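Uncharacterized protein (Chaetomium thermophilum, PDB 3LPZ) probably acts as the Get4 component of the Get pathway, binding Get5 and taking part in the biogenesis of tail-anchored proteins. Local coordinates at residues A[71-82]-A[107-117]; A[82-92]-A[120-130]. One frame throughout, in Å; residues are numbered along the deposited sequence. Where two conformers were deposited one is given.

Interaction 1: A[71-82]-A[107-117]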
loop_
_atom_site.group_PDB
_atom_site.type_symbol
_atom_site.label_atom_id
_atom_site.label_comp_id
_atom_site.label_asym_id
_atom_site.label_seq_id
_atom_site.Cartn_x
_atom_site.Cartn_y
_atom_site.Cartn_z
ATOM N N GLY A 71 -20.153 -0.615 -17.086
ATOM C CA GLY A 71 -18.840 -0.730 -16.463
ATOM C C GLY A 71 -17.786 -1.198 -17.435
ATOM O O GLY A 71 -16.647 -0.730 -17.388
ATOM N N GLY A 72 -18.179 -2.113 -18.319
ATOM C CA GLY A 72 -17.302 -2.615 -19.378
ATOM C C GLY A 72 -16.867 -1.554 -20.374
ATOM O O GLY A 72 -15.676 -1.308 -20.536
ATOM N N SER A 73 -17.813 -0.906 -21.037
ATOM C CA SER A 73 -17.469 0.171 -21.975
ATOM C C SER A 73 -16.818 1.370 -21.301
ATOM O O SER A 73 -15.819 1.882 -21.794
ATOM C CB SER A 73 -18.698 0.625 -22.750
ATOM O OG SER A 73 -18.979 -0.340 -23.755
ATOM N N GLY A 74 -17.409 1.831 -20.201
ATOM C CA GLY A 74 -16.845 2.932 -19.413
ATOM C C GLY A 74 -15.432 2.643 -18.931
ATOM O O GLY A 74 -14.562 3.536 -18.958
ATOM N N GLY A 75 -15.200 1.407 -18.485
ATOM C CA GLY A 75 -13.862 1.013 -17.999
ATOM C C GLY A 75 -12.849 0.955 -19.133
ATOM O O GLY A 75 -11.692 1.331 -18.975
ATOM N N ASP A 76 -13.281 0.444 -20.283
ATOM C CA ASP A 76 -12.409 0.396 -21.448
ATOM C C ASP A 76 -11.994 1.827 -21.847
ATOM O O ASP A 76 -10.826 2.089 -22.158
ATOM C CB ASP A 76 -13.113 -0.314 -22.602
ATOM C CG ASP A 76 -13.097 -1.828 -22.459
ATOM O OD1 ASP A 76 -12.432 -2.367 -21.545
ATOM O OD2 ASP A 76 -13.758 -2.498 -23.276
ATOM N N LEU A 77 -12.938 2.766 -21.805
ATOM C CA LEU A 77 -12.579 4.168 -22.084
ATOM C C LEU A 77 -11.629 4.751 -21.033
ATOM O O LEU A 77 -10.753 5.560 -21.366
ATOM C CB LEU A 77 -13.823 5.052 -22.211
ATOM C CG LEU A 77 -14.220 5.459 -23.620
ATOM C CD1 LEU A 77 -14.009 4.355 -24.649
ATOM C CD2 LEU A 77 -15.589 6.026 -23.661
ATOM N N ALA A 78 -11.821 4.350 -19.773
ATOM C CA ALA A 78 -10.933 4.812 -18.693
ATOM C C ALA A 78 -9.515 4.282 -18.914
ATOM O O ALA A 78 -8.542 4.989 -18.681
ATOM C CB ALA A 78 -11.477 4.396 -17.299
ATOM N N VAL A 79 -9.396 3.031 -19.355
ATOM C CA VAL A 79 -8.067 2.469 -19.707
ATOM C C VAL A 79 -7.454 3.226 -20.895
ATOM O O VAL A 79 -6.236 3.525 -20.901
ATOM C CB VAL A 79 -8.152 0.911 -19.974
ATOM C CG1 VAL A 79 -6.831 0.336 -20.515
ATOM C CG2 VAL A 79 -8.547 0.176 -18.671
ATOM N N LEU A 80 -8.285 3.560 -21.892
ATOM C CA LEU A 80 -7.815 4.315 -23.063
ATOM C C LEU A 80 -7.311 5.700 -22.630
ATOM O O LEU A 80 -6.366 6.233 -23.186
ATOM C CB LEU A 80 -8.950 4.452 -24.091
ATOM C CG LEU A 80 -8.617 5.036 -25.466
ATOM C CD1 LEU A 80 -7.421 4.310 -26.093
ATOM C CD2 LEU A 80 -9.854 5.001 -26.399
ATOM N N LEU A 81 -7.956 6.269 -21.614
ATOM C CA LEU A 81 -7.579 7.562 -21.096
ATOM C C LEU A 81 -6.144 7.507 -20.557
ATOM O O LEU A 81 -5.348 8.416 -20.805
ATOM C CB LEU A 81 -8.555 8.000 -19.988
ATOM C CG LEU A 81 -8.172 9.257 -19.172
ATOM C CD1 LEU A 81 -8.084 10.498 -20.102
ATOM C CD2 LEU A 81 -9.139 9.488 -17.982
ATOM N N VAL A 82 -5.829 6.460 -19.792
ATOM C CA VAL A 82 -4.467 6.287 -19.277
ATOM C C VAL A 82 -3.514 6.129 -20.453
ATOM O O VAL A 82 -2.440 6.726 -20.449
ATOM C CB VAL A 82 -4.308 5.035 -18.362
ATOM C CG1 VAL A 82 -2.834 4.878 -17.921
ATOM C CG2 VAL A 82 -5.214 5.145 -17.135
ATOM N N PHE A 107 -16.371 3.151 -10.772
ATOM C CA PHE A 107 -16.447 1.718 -11.050
ATOM C C PHE A 107 -17.180 0.992 -9.923
ATOM O O PHE A 107 -16.991 1.338 -8.749
ATOM C CB PHE A 107 -15.067 1.078 -11.076
ATOM C CG PHE A 107 -14.298 1.286 -12.339
ATOM C CD1 PHE A 107 -13.424 2.374 -12.464
ATOM C CD2 PHE A 107 -14.365 0.344 -13.375
ATOM C CE1 PHE A 107 -12.659 2.542 -13.625
ATOM C CE2 PHE A 107 -13.614 0.513 -14.522
ATOM C CZ PHE A 107 -12.743 1.600 -14.646
ATOM N N GLN A 108 -17.958 -0.036 -10.270
ATOM C CA GLN A 108 -18.423 -1.006 -9.275
ATOM C C GLN A 108 -17.223 -1.806 -8.791
ATOM O O GLN A 108 -16.380 -2.160 -9.603
ATOM C CB GLN A 108 -19.436 -1.986 -9.884
ATOM C CG GLN A 108 -20.794 -1.371 -10.143
ATOM C CD GLN A 108 -21.501 -1.023 -8.855
ATOM O OE1 GLN A 108 -22.071 0.050 -8.731
ATOM N NE2 GLN A 108 -21.440 -1.922 -7.871
ATOM N N PRO A 109 -17.152 -2.109 -7.474
ATOM C CA PRO A 109 -16.064 -2.895 -6.890
ATOM C C PRO A 109 -15.775 -4.180 -7.634
ATOM O O PRO A 109 -14.610 -4.558 -7.785
ATOM C CB PRO A 109 -16.592 -3.223 -5.489
ATOM C CG PRO A 109 -17.427 -2.102 -5.157
ATOM C CD PRO A 109 -18.073 -1.622 -6.433
ATOM N N GLY A 110 -16.826 -4.848 -8.100
ATOM C CA GLY A 110 -16.674 -6.112 -8.788
ATOM C C GLY A 110 -16.452 -6.044 -10.289
ATOM O O GLY A 110 -16.325 -7.089 -10.924
ATOM N N GLU A 111 -16.428 -4.838 -10.869
ATOM C CA GLU A 111 -16.193 -4.700 -12.305
ATOM C C GLU A 111 -14.790 -5.225 -12.651
ATOM O O GLU A 111 -13.800 -4.706 -12.110
ATOM C CB GLU A 111 -16.381 -3.233 -12.745
ATOM C CG GLU A 111 -16.059 -2.925 -14.208
ATOM C CD GLU A 111 -16.711 -3.894 -15.210
ATOM O OE1 GLU A 111 -17.955 -4.041 -15.183
ATOM O OE2 GLU A 111 -15.964 -4.497 -16.032
ATOM N N PRO A 112 -14.697 -6.271 -13.515
ATOM C CA PRO A 112 -13.372 -6.829 -13.851
ATOM C C PRO A 112 -12.423 -5.804 -14.462
ATOM O O PRO A 112 -11.218 -5.838 -14.181
ATOM C CB PRO A 112 -13.689 -7.930 -14.875
ATOM C CG PRO A 112 -15.072 -8.399 -14.480
ATOM C CD PRO A 112 -15.796 -7.126 -14.039
ATOM N N VAL A 113 -12.955 -4.879 -15.256
ATOM C CA VAL A 113 -12.092 -3.925 -15.909
ATOM C C VAL A 113 -11.433 -2.974 -14.892
ATOM O O VAL A 113 -10.402 -2.389 -15.212
ATOM C CB VAL A 113 -12.796 -3.173 -17.060
ATOM C CG1 VAL A 113 -11.835 -2.123 -17.689
ATOM C CG2 VAL A 113 -13.216 -4.182 -18.151
ATOM N N ARG A 114 -12.003 -2.821 -13.690
ATOM C CA ARG A 114 -11.369 -1.935 -12.670
ATOM C C ARG A 114 -9.947 -2.380 -12.285
ATOM O O ARG A 114 -9.074 -1.547 -12.027
ATOM C CB ARG A 114 -12.238 -1.740 -11.409
ATOM C CG ARG A 114 -11.728 -0.582 -10.577
ATOM C CD ARG A 114 -12.474 -0.394 -9.270
ATOM N NE ARG A 114 -12.095 -1.434 -8.328
ATOM C CZ ARG A 114 -12.430 -1.435 -7.047
ATOM N NH1 ARG A 114 -13.161 -0.439 -6.549
ATOM N NH2 ARG A 114 -12.024 -2.436 -6.268
ATOM N N LYS A 115 -9.722 -3.689 -12.260
ATOM C CA LYS A 115 -8.401 -4.273 -11.967
ATOM C C LYS A 115 -7.351 -3.822 -12.988
ATOM O O LYS A 115 -6.246 -3.418 -12.617
ATOM C CB LYS A 115 -8.455 -5.814 -11.992
ATOM C CG LYS A 115 -9.380 -6.466 -10.966
ATOM C CD LYS A 115 -9.424 -8.000 -11.174
ATOM C CE LYS A 115 -9.996 -8.741 -9.957
ATOM N NZ LYS A 115 -11.270 -8.129 -9.471
ATOM N N ARG A 116 -7.699 -3.928 -14.261
ATOM C CA ARG A 116 -6.837 -3.450 -15.351
ATOM C C ARG A 116 -6.636 -1.934 -15.241
ATOM O O ARG A 116 -5.519 -1.452 -15.369
ATOM C CB ARG A 116 -7.431 -3.808 -16.719
ATOM C CG ARG A 116 -6.518 -3.521 -17.941
ATOM C CD ARG A 116 -7.277 -3.819 -19.240
ATOM N NE ARG A 116 -6.539 -3.482 -20.463
ATOM C CZ ARG A 116 -5.239 -3.217 -20.508
ATOM N NH1 ARG A 116 -4.523 -3.258 -19.396
ATOM N NH2 ARG A 116 -4.658 -2.912 -21.663
ATOM N N PHE A 117 -7.712 -1.188 -15.001
ATOM C CA PHE A 117 -7.603 0.271 -14.889
ATOM C C PHE A 117 -6.613 0.645 -13.775
ATOM O O PHE A 117 -5.736 1.495 -13.982
ATOM C CB PHE A 117 -8.961 0.922 -14.640
ATOM C CG PHE A 117 -8.883 2.398 -14.426
ATOM C CD1 PHE A 117 -8.556 3.261 -15.483
ATOM C CD2 PHE A 117 -9.089 2.942 -13.149
ATOM C CE1 PHE A 117 -8.473 4.664 -15.284
ATOM C CE2 PHE A 117 -8.998 4.341 -12.948
ATOM C CZ PHE A 117 -8.694 5.197 -14.029
#

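Interaction 2: A[82-92]-A[120-130]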
loop_
_atom_site.group_PDB
_atom_site.type_symbol
_atom_site.label_atom_id
_atom_site.label_comp_id
_atom_site.label_asym_id
_atom_site.label_seq_id
_atom_site.Cartn_x
_atom_site.Cartn_y
_atom_site.Cartn_z
ATOM N N VAL A 82 -5.829 6.460 -19.792
ATOM C CA VAL A 82 -4.467 6.287 -19.277
ATOM C C VAL A 82 -3.514 6.129 -20.453
ATOM O O VAL A 82 -2.440 6.726 -20.449
ATOM C CB VAL A 82 -4.308 5.035 -18.362
ATOM C CG1 VAL A 82 -2.834 4.878 -17.921
ATOM C CG2 VAL A 82 -5.214 5.145 -17.135
ATOM N N ASP A 83 -3.854 5.319 -21.458
ATOM C CA ASP A 83 -2.939 5.138 -22.584
ATOM C C ASP A 83 -2.739 6.460 -23.344
ATOM O O ASP A 83 -1.679 6.719 -23.924
ATOM C CB ASP A 83 -3.422 3.995 -23.484
ATOM C CG ASP A 83 -3.009 2.630 -22.944
ATOM O OD1 ASP A 83 -1.784 2.342 -22.833
ATOM O OD2 ASP A 83 -3.900 1.833 -22.616
ATOM N N THR A 84 -3.775 7.301 -23.322
ATOM C CA THR A 84 -3.709 8.604 -23.951
ATOM C C THR A 84 -2.727 9.495 -23.194
ATOM O O THR A 84 -1.955 10.202 -23.829
ATOM C CB THR A 84 -5.110 9.248 -24.055
ATOM O OG1 THR A 84 -5.934 8.405 -24.884
ATOM C CG2 THR A 84 -5.042 10.647 -24.682
ATOM N N PHE A 85 -2.746 9.451 -21.855
ATOM C CA PHE A 85 -1.786 10.222 -21.032
ATOM C C PHE A 85 -0.355 9.782 -21.364
ATOM O O PHE A 85 0.551 10.598 -21.506
ATOM C CB PHE A 85 -2.050 10.028 -19.525
ATOM C CG PHE A 85 -3.206 10.861 -18.955
ATOM C CD1 PHE A 85 -3.535 12.113 -19.462
ATOM C CD2 PHE A 85 -3.923 10.399 -17.857
ATOM C CE1 PHE A 85 -4.597 12.880 -18.902
ATOM C CE2 PHE A 85 -4.985 11.158 -17.296
ATOM C CZ PHE A 85 -5.305 12.398 -17.820
ATOM N N ARG A 86 -0.145 8.482 -21.457
ATOM C CA ARG A 86 1.156 7.949 -21.892
ATOM C C ARG A 86 1.644 8.469 -23.226
ATOM O O ARG A 86 2.787 8.910 -23.335
ATOM C CB ARG A 86 1.074 6.451 -22.045
ATOM C CG ARG A 86 0.961 5.749 -20.801
ATOM C CD ARG A 86 1.222 4.289 -21.087
ATOM N NE ARG A 86 1.159 3.543 -19.851
ATOM C CZ ARG A 86 0.134 2.793 -19.486
ATOM N NH1 ARG A 86 -0.941 2.664 -20.289
ATOM N NH2 ARG A 86 0.202 2.156 -18.332
ATOM N N GLN A 87 0.782 8.373 -24.243
ATOM C CA GLN A 87 1.105 8.815 -25.598
ATOM C C GLN A 87 1.362 10.319 -25.675
ATOM O O GLN A 87 2.187 10.776 -26.451
ATOM C CB GLN A 87 -0.038 8.476 -26.552
ATOM C CG GLN A 87 -0.134 7.028 -26.875
ATOM C CD GLN A 87 -1.055 6.808 -28.048
ATOM O OE1 GLN A 87 -0.596 6.507 -29.151
ATOM N NE2 GLN A 87 -2.354 7.013 -27.841
ATOM N N ALA A 88 0.633 11.072 -24.868
ATOM C CA ALA A 88 0.819 12.514 -24.763
ATOM C C ALA A 88 2.085 12.891 -23.982
ATOM O O ALA A 88 2.463 14.040 -23.978
ATOM C CB ALA A 88 -0.396 13.134 -24.086
ATOM N N GLY A 89 2.719 11.931 -23.310
ATOM C CA GLY A 89 3.803 12.264 -22.385
ATOM C C GLY A 89 3.331 13.128 -21.202
ATOM O O GLY A 89 4.110 13.911 -20.653
ATOM N N GLN A 90 2.057 12.984 -20.821
ATOM C CA GLN A 90 1.470 13.721 -19.699
ATOM C C GLN A 90 2.073 13.239 -18.359
ATOM O O GLN A 90 1.921 12.073 -17.974
ATOM C CB GLN A 90 -0.073 13.580 -19.693
ATOM C CG GLN A 90 -0.756 14.264 -18.467
ATOM C CD GLN A 90 -0.522 15.749 -18.460
ATOM O OE1 GLN A 90 -0.928 16.429 -19.385
ATOM N NE2 GLN A 90 0.147 16.262 -17.429
ATOM N N ARG A 91 2.794 14.132 -17.677
ATOM C CA ARG A 91 3.310 13.816 -16.347
ATOM C C ARG A 91 2.190 13.832 -15.302
ATOM O O ARG A 91 1.174 14.489 -15.479
ATOM C CB ARG A 91 4.415 14.796 -15.931
ATOM C CG ARG A 91 5.465 15.093 -17.003
ATOM C CD ARG A 91 6.807 14.435 -16.758
ATOM N NE ARG A 91 7.207 14.351 -15.344
ATOM C CZ ARG A 91 7.925 13.332 -14.872
ATOM N NH1 ARG A 91 8.309 12.357 -15.704
ATOM N NH2 ARG A 91 8.254 13.269 -13.592
ATOM N N VAL A 92 2.371 13.077 -14.224
ATOM C CA VAL A 92 1.444 13.110 -13.105
ATOM C C VAL A 92 1.308 14.561 -12.578
ATOM O O VAL A 92 2.309 15.223 -12.267
ATOM C CB VAL A 92 1.901 12.174 -11.966
ATOM C CG1 VAL A 92 0.942 12.244 -10.771
ATOM C CG2 VAL A 92 2.037 10.721 -12.454
ATOM N N GLU A 120 -3.034 -0.110 -14.811
ATOM C CA GLU A 120 -2.527 0.814 -15.830
ATOM C C GLU A 120 -2.222 2.188 -15.245
ATOM O O GLU A 120 -1.163 2.763 -15.534
ATOM C CB GLU A 120 -3.492 0.936 -17.023
ATOM C CG GLU A 120 -3.667 -0.395 -17.814
ATOM C CD GLU A 120 -2.386 -0.880 -18.520
ATOM O OE1 GLU A 120 -1.462 -0.084 -18.802
ATOM O OE2 GLU A 120 -2.304 -2.083 -18.794
ATOM N N MET A 121 -3.156 2.698 -14.447
ATOM C CA MET A 121 -3.085 4.031 -13.858
ATOM C C MET A 121 -1.831 4.142 -12.944
ATOM O O MET A 121 -1.055 5.111 -13.027
ATOM C CB MET A 121 -4.398 4.261 -13.067
ATOM C CG MET A 121 -4.469 5.489 -12.173
ATOM S SD MET A 121 -5.913 5.468 -11.058
ATOM C CE MET A 121 -5.423 4.364 -9.725
ATOM N N ILE A 122 -1.632 3.137 -12.085
ATOM C CA ILE A 122 -0.461 3.112 -11.202
ATOM C C ILE A 122 0.834 3.052 -12.022
ATOM O O ILE A 122 1.793 3.761 -11.691
ATOM C CB ILE A 122 -0.507 1.940 -10.196
ATOM C CG1 ILE A 122 -1.665 2.120 -9.183
ATOM C CG2 ILE A 122 0.883 1.741 -9.459
ATOM C CD1 ILE A 122 -1.519 3.292 -8.242
ATOM N N ASP A 123 0.846 2.228 -13.074
ATOM C CA ASP A 123 2.024 2.054 -13.935
ATOM C C ASP A 123 2.331 3.351 -14.677
ATOM O O ASP A 123 3.485 3.774 -14.749
ATOM C CB ASP A 123 1.841 0.901 -14.946
ATOM C CG ASP A 123 2.981 0.818 -15.941
ATOM O OD1 ASP A 123 4.032 0.220 -15.610
ATOM O OD2 ASP A 123 2.853 1.375 -17.044
ATOM N N TRP A 124 1.314 4.016 -15.199
ATOM C CA TRP A 124 1.581 5.331 -15.792
ATOM C C TRP A 124 2.183 6.275 -14.730
ATOM O O TRP A 124 3.121 7.005 -15.006
ATOM C CB TRP A 124 0.313 5.923 -16.406
ATOM C CG TRP A 124 0.344 7.432 -16.541
ATOM C CD1 TRP A 124 0.937 8.170 -17.551
ATOM C CD2 TRP A 124 -0.250 8.383 -15.649
ATOM N NE1 TRP A 124 0.714 9.502 -17.342
ATOM C CE2 TRP A 124 0.005 9.668 -16.180
ATOM C CE3 TRP A 124 -0.987 8.274 -14.454
ATOM C CZ2 TRP A 124 -0.442 10.846 -15.555
ATOM C CZ3 TRP A 124 -1.426 9.438 -13.827
ATOM C CH2 TRP A 124 -1.155 10.714 -14.388
ATOM N N SER A 125 1.658 6.234 -13.508
ATOM C CA SER A 125 2.134 7.155 -12.472
ATOM C C SER A 125 3.607 6.846 -12.067
ATOM O O SER A 125 4.335 7.742 -11.664
ATOM C CB SER A 125 1.200 7.150 -11.266
ATOM O OG SER A 125 1.437 6.033 -10.417
ATOM N N LYS A 126 4.028 5.589 -12.167
ATOM C CA LYS A 126 5.425 5.221 -11.876
ATOM C C LYS A 126 6.369 5.788 -12.920
ATOM O O LYS A 126 7.438 6.337 -12.589
ATOM C CB LYS A 126 5.604 3.701 -11.852
ATOM C CG LYS A 126 4.829 2.978 -10.780
ATOM C CD LYS A 126 5.048 1.477 -10.965
ATOM C CE LYS A 126 4.700 0.713 -9.740
ATOM N NZ LYS A 126 4.960 -0.730 -9.989
ATOM N N LYS A 127 5.975 5.638 -14.184
ATOM C CA LYS A 127 6.812 6.038 -15.306
ATOM C C LYS A 127 6.738 7.535 -15.610
ATOM O O LYS A 127 7.703 8.109 -16.084
ATOM C CB LYS A 127 6.454 5.178 -16.536
ATOM C CG LYS A 127 7.087 3.785 -16.382
ATOM C CD LYS A 127 6.551 2.726 -17.310
ATOM C CE LYS A 127 7.282 1.423 -17.016
ATOM N NZ LYS A 127 6.349 0.267 -17.090
ATOM N N PHE A 128 5.610 8.169 -15.301
ATOM C CA PHE A 128 5.386 9.549 -15.679
ATOM C C PHE A 128 5.316 10.496 -14.467
ATOM O O PHE A 128 5.023 11.669 -14.606
ATOM C CB PHE A 128 4.163 9.639 -16.617
ATOM C CG PHE A 128 4.440 9.086 -18.012
ATOM C CD1 PHE A 128 4.336 7.701 -18.276
ATOM C CD2 PHE A 128 4.887 9.930 -19.037
ATOM C CE1 PHE A 128 4.588 7.198 -19.540
ATOM C CE2 PHE A 128 5.167 9.419 -20.326
ATOM C CZ PHE A 128 5.014 8.055 -20.574
ATOM N N GLY A 129 5.629 9.979 -13.280
ATOM C CA GLY A 129 5.591 10.781 -12.053
ATOM C C GLY A 129 6.949 10.750 -11.360
ATOM O O GLY A 129 7.832 9.990 -11.753
ATOM N N ASP A 130 7.102 11.516 -10.286
ATOM C CA ASP A 130 8.393 11.593 -9.596
ATOM C C ASP A 130 8.666 10.413 -8.637
ATOM O O ASP A 130 9.786 10.298 -8.120
ATOM C CB ASP A 130 8.503 12.904 -8.806
ATOM C CG ASP A 130 8.432 14.144 -9.706
ATOM O OD1 ASP A 130 8.703 14.064 -10.924
ATOM O OD2 ASP A 130 8.072 15.207 -9.196
HETATM O O HOH W 1 3.390 3.689 -18.341
HETATM O O HOH W 2 9.208 9.819 -14.495
HETATM O O HOH W 3 6.898 15.887 -12.887
#

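Interaction 1: A[71-82]-A[107-117]
F117 extends its ring away from its own backbone N (chi1 176°), across to helix 71-88, where CE1 and CD1 press on A78. The ring meets the A78 carbonyl at its edge, near the ring plane, CE1 lying 3.4 Å from A78 O, while A78 CB sits 3.6 Å from F117 CD1. Further along, V82 CG2 reaches the same CE1 corner. V79 divides its two methyls by its own torsion: CG2, beside the backbone N, lies against F117 CA and CB, in the second turn of helix 112-128, whereas CG1, in one of the two conformers of R116, lies over one face of the R116 guanidinium, toward its rim, 3.8 Å from R116 NE. That conformer is salt-bridged to E120 one turn on.

Segments 71-82 and 112-117 run almost parallel, 6° apart, their axes 9.0 Å from each other at closest approach, as alternate helices of an alpha-solenoid do; helix 94-104 makes the return between them, and its L100 touches both V82 and F117. Such close passage at the N-terminal end rests on glycine. V113 CG1 packs 3.5 Å from G75 C, and F107 CE2 comes equally near to G75 CA; a beta carbon on G75 would run into both. F107 belongs to the loop ahead of the second helix, and its ring has R114 CG over one face and E111 CG at the edge.

E111 is the N-cap of helix 112-128. Its side chain, bent at chi2, turns OE2 back to accept from V113 N at 3.1 Å, a nearly straight bond (168°) arriving on the anti side of the carboxylate. The other oxygen, OE1, rests against the G71 backbone, 3.6 Å from G71 C.

Interaction 2: A[82-92]-A[120-130]
W124 and R86 carry most of this contact. The indole is clasped between F85 CB on one face and V92 CG2 on the opposite face, the latter methyl 3.9 Å from the centroid of the six-membered ring. The F85 ring is nearly parallel to the indole but slid aside. At the indole edge NE1 donates to Q90 O over 2.9 Å, the donor lying nearly in line with the carbonyl.

R86 fits as a knob into the hole formed by E120, D123, W124 and F128. Its CG lies anti to the carbonyl carbon (chi1 -71°) and the chain runs extended to NE, which carries the guanidinium to E120 and D123. NH2 donates to E120 OE1 at 2.8 Å and to D123 OD2 at 3.0 Å, both acceptors tilted from the guanidinium plane. Losing this side chain to an alanine here would probably leave E120 OE1 and D123 OD2 without the cation they share.

Helix 71-88 ends in a Schellman motif at G89, whose positive phi turns the chain so that G89 CA comes to 3.8 Å from F128 CE2; the loop after it joins helices 71-88 and 112-128, alternate helices of the alpha-solenoid. V92 N donates to F128 O at 3.0 Å, and that oxygen lies over the centre of the R91 guanidinium. R91 NH2 reaches D130 OD1 in a salt bridge, its hydrogen bond weak.

Further out, a water links R86 NE to D123 OD2, while K127 NZ holds D123 OD1 on its syn lone pair. E120 keeps its other oxygen for R116, and S96 and L100 of helix 94-104 touch W124.

In the fold
Interactions 1 and 2 hold the same two elements, helices 71-88 and 112-128, at successive levels, their centres about 16 Å apart. V82 belongs to both, and V79 touches E120 where they adjoin. Each joins a buried apolar side, lined by helix 94-104, to a more exposed polar rim, but the balance differs. Interaction 1 has no hydrogen bond between its segments and depends on glycines that let the helices close in and on apolar packing round the F107 and F117 rings. Interaction 2 buries more surface, 792 against 466 Å², and adds salt bridges, waters and loop backbone bonds where the axes are further apart.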